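Local coordinates for protein peroxiredoxin (Clostridioides difficile, PDB 6TSB) that hydrolyses chitin through its family 18 glycosidase domain, the piece described here, and as a bifunctional spore coat protein is also predicted to reduce peroxides, at residues Met205-Asn217 / Gln222-Ser236. Sequence-based numbering, arbitrary orientation.
Sequences MSYDFTAGETGPN and QANLFDSDLSLPGYS
The ring of Phe209 has Tyr235 CB over one face and the carbonyl O of Gln222 over the opposite one, though the exact place of that oxygen is doubtful. Tyr235 CB stands 4.3 Å from the centroid of the Phe209 ring, 27° off the normal, which fits a CH-pi contact. At the ring edge Asn224 OD1 approaches Phe209 CD2 at 3.4 Å, with ring and amide planes 70° apart. That amide is held by its other end: Asn224 ND2 donates to Tyr235 O (2.9 Å), in the carbonyl plane on a lone pair, and also to Phe226 O, there from above the carbonyl plane. The Phe209 and Tyr235 rings meet obliquely. Two consecutive backbone N-H groups donate to Gln222: Asp208 N to the side-chain OE1 (3.1 Å), tilted from the carbonyl plane, and Phe209 N to the less certain main-chain O. Chi1 of 77° sets Gln222 CG between its backbone N and carbonyl carbon, and a bend at chi2 brings the amide alongside Asp208. Farther along, Leu232 spreads its methyls, CD1 towards Glu213 CG (4.0 Å) and CD2 towards Asn217 OD1 (3.8 Å). Both segments belong to the long loop between strand 201-204 and helix 237-246 of the TIM-barrel chitinase domain. Asp208 OD1, salt-bridged to Arg263 and hydrogen-bonded to Tyr261, may steady this end; the chemistry implies a buried aromatic ring set among hydrogen-bonded amides and carbonyls, with Leu232 supplying the aliphatic part.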
loop_
_atom_site.group_PDB
_atom_site.type_symbol
_atom_site.label_atom_id
_atom_site.label_comp_id
_atom_site.label_asym_id
_atom_site.label_seq_id
_atom_site.Cartn_x
_atom_site.Cartn_y
_atom_site.Cartn_z
ATOM N N MET A 205 -13.343 5.764 -23.504
ATOM C CA MET A 205 -12.115 4.932 -23.422
ATOM C C MET A 205 -11.012 5.742 -22.750
ATOM O O MET A 205 -10.067 6.200 -23.418
ATOM C CB MET A 205 -11.702 4.431 -24.803
ATOM C CG MET A 205 -12.751 3.435 -25.337
ATOM S SD MET A 205 -12.307 2.625 -26.886
ATOM C CE MET A 205 -11.891 4.054 -27.903
ATOM N N SER A 206 -11.163 5.884 -21.440
ATOM C CA SER A 206 -10.332 6.743 -20.569
ATOM C C SER A 206 -9.116 5.939 -20.146
ATOM O O SER A 206 -8.977 5.720 -18.943
ATOM C CB SER A 206 -11.154 7.239 -19.401
ATOM O OG SER A 206 -12.227 6.359 -19.086
ATOM N N TYR A 207 -8.319 5.475 -21.119
ATOM C CA TYR A 207 -7.093 4.662 -20.907
ATOM C C TYR A 207 -6.229 4.749 -22.157
ATOM O O TYR A 207 -6.568 5.522 -23.053
ATOM C CB TYR A 207 -7.419 3.216 -20.527
ATOM C CG TYR A 207 -8.486 2.545 -21.352
ATOM C CD1 TYR A 207 -8.207 2.009 -22.603
ATOM C CD2 TYR A 207 -9.786 2.438 -20.871
ATOM C CE1 TYR A 207 -9.192 1.381 -23.353
ATOM C CE2 TYR A 207 -10.777 1.832 -21.619
ATOM C CZ TYR A 207 -10.482 1.312 -22.864
ATOM O OH TYR A 207 -11.482 0.748 -23.588
ATOM N N ASP A 208 -5.094 4.064 -22.156
ATOM C CA ASP A 208 -4.100 4.080 -23.261
ATOM C C ASP A 208 -3.525 5.483 -23.486
ATOM O O ASP A 208 -2.973 5.700 -24.574
ATOM C CB ASP A 208 -4.704 3.541 -24.559
ATOM C CG ASP A 208 -4.741 2.026 -24.630
ATOM O OD1 ASP A 208 -3.890 1.386 -23.981
ATOM O OD2 ASP A 208 -5.624 1.498 -25.342
ATOM N N PHE A 209 -3.561 6.387 -22.504
ATOM C CA PHE A 209 -2.992 7.755 -22.660
ATOM C C PHE A 209 -1.560 7.665 -23.218
ATOM O O PHE A 209 -1.198 8.572 -24.007
ATOM C CB PHE A 209 -3.087 8.563 -21.355
ATOM C CG PHE A 209 -4.488 8.777 -20.805
ATOM C CD1 PHE A 209 -5.619 8.580 -21.585
ATOM C CD2 PHE A 209 -4.680 9.165 -19.492
ATOM C CE1 PHE A 209 -6.891 8.788 -21.070
ATOM C CE2 PHE A 209 -5.953 9.357 -18.970
ATOM C CZ PHE A 209 -7.061 9.176 -19.763
ATOM N N THR A 210 -0.787 6.611 -22.902
ATOM C CA THR A 210 0.654 6.483 -23.298
ATOM C C THR A 210 0.889 5.519 -24.471
ATOM O O THR A 210 2.069 5.282 -24.785
ATOM C CB THR A 210 1.524 6.010 -22.130
ATOM O OG1 THR A 210 0.930 4.825 -21.600
ATOM C CG2 THR A 210 1.677 7.069 -21.063
ATOM N N ALA A 211 -0.168 5.019 -25.113
ATOM C CA ALA A 211 -0.123 4.075 -26.259
ATOM C C ALA A 211 0.666 4.633 -27.462
ATOM O O ALA A 211 1.125 3.815 -28.275
ATOM C CB ALA A 211 -1.531 3.713 -26.657
ATOM N N GLY A 212 0.824 5.951 -27.601
ATOM C CA GLY A 212 1.578 6.555 -28.721
ATOM C C GLY A 212 2.956 7.098 -28.341
ATOM O O GLY A 212 3.592 7.697 -29.229
ATOM N N GLU A 213 3.433 6.884 -27.103
ATOM C CA GLU A 213 4.691 7.484 -26.562
ATOM C C GLU A 213 5.752 6.402 -26.304
ATOM O O GLU A 213 5.366 5.306 -25.844
ATOM C CB GLU A 213 4.398 8.227 -25.255
ATOM C CG GLU A 213 3.292 9.267 -25.364
ATOM C CD GLU A 213 3.521 10.320 -26.432
ATOM O OE1 GLU A 213 4.671 10.786 -26.564
ATOM O OE2 GLU A 213 2.554 10.645 -27.147
ATOM N N THR A 214 7.034 6.708 -26.569
ATOM C CA THR A 214 8.233 5.923 -26.127
ATOM C C THR A 214 9.257 6.864 -25.472
ATOM O O THR A 214 9.053 8.094 -25.535
ATOM C CB THR A 214 8.862 5.112 -27.271
ATOM O OG1 THR A 214 8.404 5.613 -28.529
ATOM C CG2 THR A 214 8.545 3.636 -27.174
ATOM N N GLY A 215 10.308 6.305 -24.856
ATOM C CA GLY A 215 11.330 7.064 -24.105
ATOM C C GLY A 215 10.720 7.759 -22.889
ATOM O O GLY A 215 9.827 7.202 -22.256
ATOM N N PRO A 216 11.127 9.006 -22.544
ATOM C CA PRO A 216 10.730 9.614 -21.271
ATOM C C PRO A 216 9.202 9.659 -21.139
ATOM O O PRO A 216 8.698 9.110 -20.189
ATOM C CB PRO A 216 11.349 11.024 -21.286
ATOM C CG PRO A 216 11.647 11.293 -22.756
ATOM C CD PRO A 216 11.908 9.932 -23.380
ATOM N N ASN A 217 8.513 10.237 -22.128
ATOM C CA ASN A 217 7.045 10.487 -22.092
ATOM C C ASN A 217 6.257 9.164 -22.192
ATOM O O ASN A 217 5.024 9.202 -22.016
ATOM C CB ASN A 217 6.618 11.513 -23.148
ATOM C CG ASN A 217 6.337 12.882 -22.561
ATOM O OD1 ASN A 217 6.127 13.030 -21.354
ATOM N ND2 ASN A 217 6.308 13.892 -23.415
ATOM N N GLN A 222 -1.314 5.826 -17.870
ATOM C CA GLN A 222 -2.166 5.505 -19.045
ATOM C C GLN A 222 -3.613 5.942 -18.770
ATOM O O GLN A 222 -4.308 6.172 -19.767
ATOM C CB GLN A 222 -2.084 4.009 -19.384
ATOM C CG GLN A 222 -2.889 3.094 -18.456
ATOM C CD GLN A 222 -3.457 1.881 -19.168
ATOM O OE1 GLN A 222 -3.859 1.952 -20.325
ATOM N NE2 GLN A 222 -3.528 0.750 -18.481
ATOM N N ALA A 223 -4.043 6.028 -17.497
ATOM C CA ALA A 223 -5.456 6.236 -17.072
ATOM C C ALA A 223 -5.564 7.099 -15.785
ATOM O O ALA A 223 -6.501 6.882 -14.960
ATOM C CB ALA A 223 -6.122 4.899 -16.893
ATOM N N ASN A 224 -4.700 8.108 -15.640
ATOM C CA ASN A 224 -4.720 9.041 -14.480
ATOM C C ASN A 224 -6.115 9.660 -14.359
ATOM O O ASN A 224 -6.644 10.146 -15.375
ATOM C CB ASN A 224 -3.580 10.053 -14.562
ATOM C CG ASN A 224 -3.542 10.845 -15.852
ATOM O OD1 ASN A 224 -2.954 10.407 -16.858
ATOM N ND2 ASN A 224 -4.087 12.054 -15.797
ATOM N N LEU A 225 -6.735 9.602 -13.182
ATOM C CA LEU A 225 -8.091 10.193 -13.029
ATOM C C LEU A 225 -7.948 11.731 -13.036
ATOM O O LEU A 225 -8.727 12.383 -13.762
ATOM C CB LEU A 225 -8.763 9.654 -11.772
ATOM C CG LEU A 225 -10.138 10.237 -11.463
ATOM C CD1 LEU A 225 -11.111 10.023 -12.618
ATOM C CD2 LEU A 225 -10.709 9.666 -10.169
ATOM N N PHE A 226 -6.923 12.283 -12.369
ATOM C CA PHE A 226 -6.584 13.739 -12.371
ATOM C C PHE A 226 -5.151 13.948 -12.861
ATOM O O PHE A 226 -4.464 12.953 -13.078
ATOM C CB PHE A 226 -6.813 14.328 -10.984
ATOM C CG PHE A 226 -8.245 14.245 -10.528
ATOM C CD1 PHE A 226 -9.215 15.066 -11.089
ATOM C CD2 PHE A 226 -8.619 13.392 -9.512
ATOM C CE1 PHE A 226 -10.531 15.018 -10.645
ATOM C CE2 PHE A 226 -9.938 13.323 -9.089
ATOM C CZ PHE A 226 -10.894 14.136 -9.654
ATOM N N ASP A 227 -4.732 15.198 -13.090
ATOM C CA ASP A 227 -3.345 15.520 -13.529
ATOM C C ASP A 227 -2.373 15.322 -12.348
ATOM O O ASP A 227 -2.835 15.378 -11.163
ATOM C CB ASP A 227 -3.240 16.949 -14.083
ATOM C CG ASP A 227 -3.899 17.194 -15.437
ATOM O OD1 ASP A 227 -4.056 16.218 -16.212
ATOM O OD2 ASP A 227 -4.237 18.375 -15.719
ATOM N N SER A 228 -1.085 15.122 -12.673
ATOM C CA SER A 228 0.081 14.989 -11.753
ATOM C C SER A 228 1.387 15.178 -12.548
ATOM O O SER A 228 1.317 15.476 -13.773
ATOM C CB SER A 228 0.074 13.646 -11.062
ATOM O OG SER A 228 0.826 12.691 -11.812
ATOM N N ASP A 229 2.535 14.949 -11.894
ATOM C CA ASP A 229 3.900 14.976 -12.498
ATOM C C ASP A 229 4.105 13.781 -13.430
ATOM O O ASP A 229 4.985 13.854 -14.308
ATOM C CB ASP A 229 5.008 14.909 -11.437
ATOM C CG ASP A 229 5.746 16.218 -11.195
ATOM O OD1 ASP A 229 5.311 17.258 -11.751
ATOM O OD2 ASP A 229 6.762 16.186 -10.458
ATOM N N LEU A 230 3.355 12.704 -13.216
ATOM C CA LEU A 230 3.595 11.401 -13.886
ATOM C C LEU A 230 2.534 11.125 -14.961
ATOM O O LEU A 230 2.462 9.984 -15.425
ATOM C CB LEU A 230 3.604 10.328 -12.795
ATOM C CG LEU A 230 4.715 10.494 -11.759
ATOM C CD1 LEU A 230 4.509 9.540 -10.584
ATOM C CD2 LEU A 230 6.083 10.299 -12.411
ATOM N N SER A 231 1.748 12.127 -15.357
ATOM C CA SER A 231 0.778 12.010 -16.476
ATOM C C SER A 231 1.223 12.904 -17.633
ATOM O O SER A 231 1.989 13.869 -17.386
ATOM C CB SER A 231 -0.611 12.350 -16.043
ATOM O OG SER A 231 -0.593 13.493 -15.229
ATOM N N LEU A 232 0.764 12.576 -18.840
ATOM C CA LEU A 232 0.959 13.404 -20.060
ATOM C C LEU A 232 0.271 14.752 -19.872
ATOM O O LEU A 232 -0.880 14.785 -19.445
ATOM C CB LEU A 232 0.379 12.651 -21.259
ATOM C CG LEU A 232 1.181 11.429 -21.693
ATOM C CD1 LEU A 232 0.506 10.733 -22.864
ATOM C CD2 LEU A 232 2.611 11.822 -22.043
ATOM N N PRO A 233 0.938 15.899 -20.163
ATOM C CA PRO A 233 0.248 17.188 -20.135
ATOM C C PRO A 233 -0.977 17.110 -21.071
ATOM O O PRO A 233 -0.812 16.713 -22.241
ATOM C CB PRO A 233 1.302 18.235 -20.555
ATOM C CG PRO A 233 2.500 17.434 -21.063
ATOM C CD PRO A 233 2.362 16.021 -20.525
ATOM N N GLY A 234 -2.167 17.403 -20.521
ATOM C CA GLY A 234 -3.465 17.360 -21.231
ATOM C C GLY A 234 -4.333 16.165 -20.840
ATOM O O GLY A 234 -5.529 16.368 -20.530
ATOM N N TYR A 235 -3.762 14.954 -20.856
ATOM C CA TYR A 235 -4.500 13.667 -20.751
ATOM C C TYR A 235 -4.802 13.337 -19.288
ATOM O O TYR A 235 -3.882 13.131 -18.481
ATOM C CB TYR A 235 -3.729 12.538 -21.439
ATOM C CG TYR A 235 -3.708 12.659 -22.939
ATOM C CD1 TYR A 235 -2.779 13.466 -23.580
ATOM C CD2 TYR A 235 -4.636 11.987 -23.717
ATOM C CE1 TYR A 235 -2.763 13.587 -24.959
ATOM C CE2 TYR A 235 -4.634 12.099 -25.096
ATOM C CZ TYR A 235 -3.698 12.905 -25.718
ATOM O OH TYR A 235 -3.702 13.018 -27.076
ATOM N N SER A 236 -6.093 13.253 -18.985
ATOM C CA SER A 236 -6.643 12.806 -17.687
ATOM C C SER A 236 -8.107 12.366 -17.862
ATOM O O SER A 236 -8.839 12.973 -18.710
ATOM C CB SER A 236 -6.513 13.922 -16.683
ATOM O OG SER A 236 -7.750 14.596 -16.540
#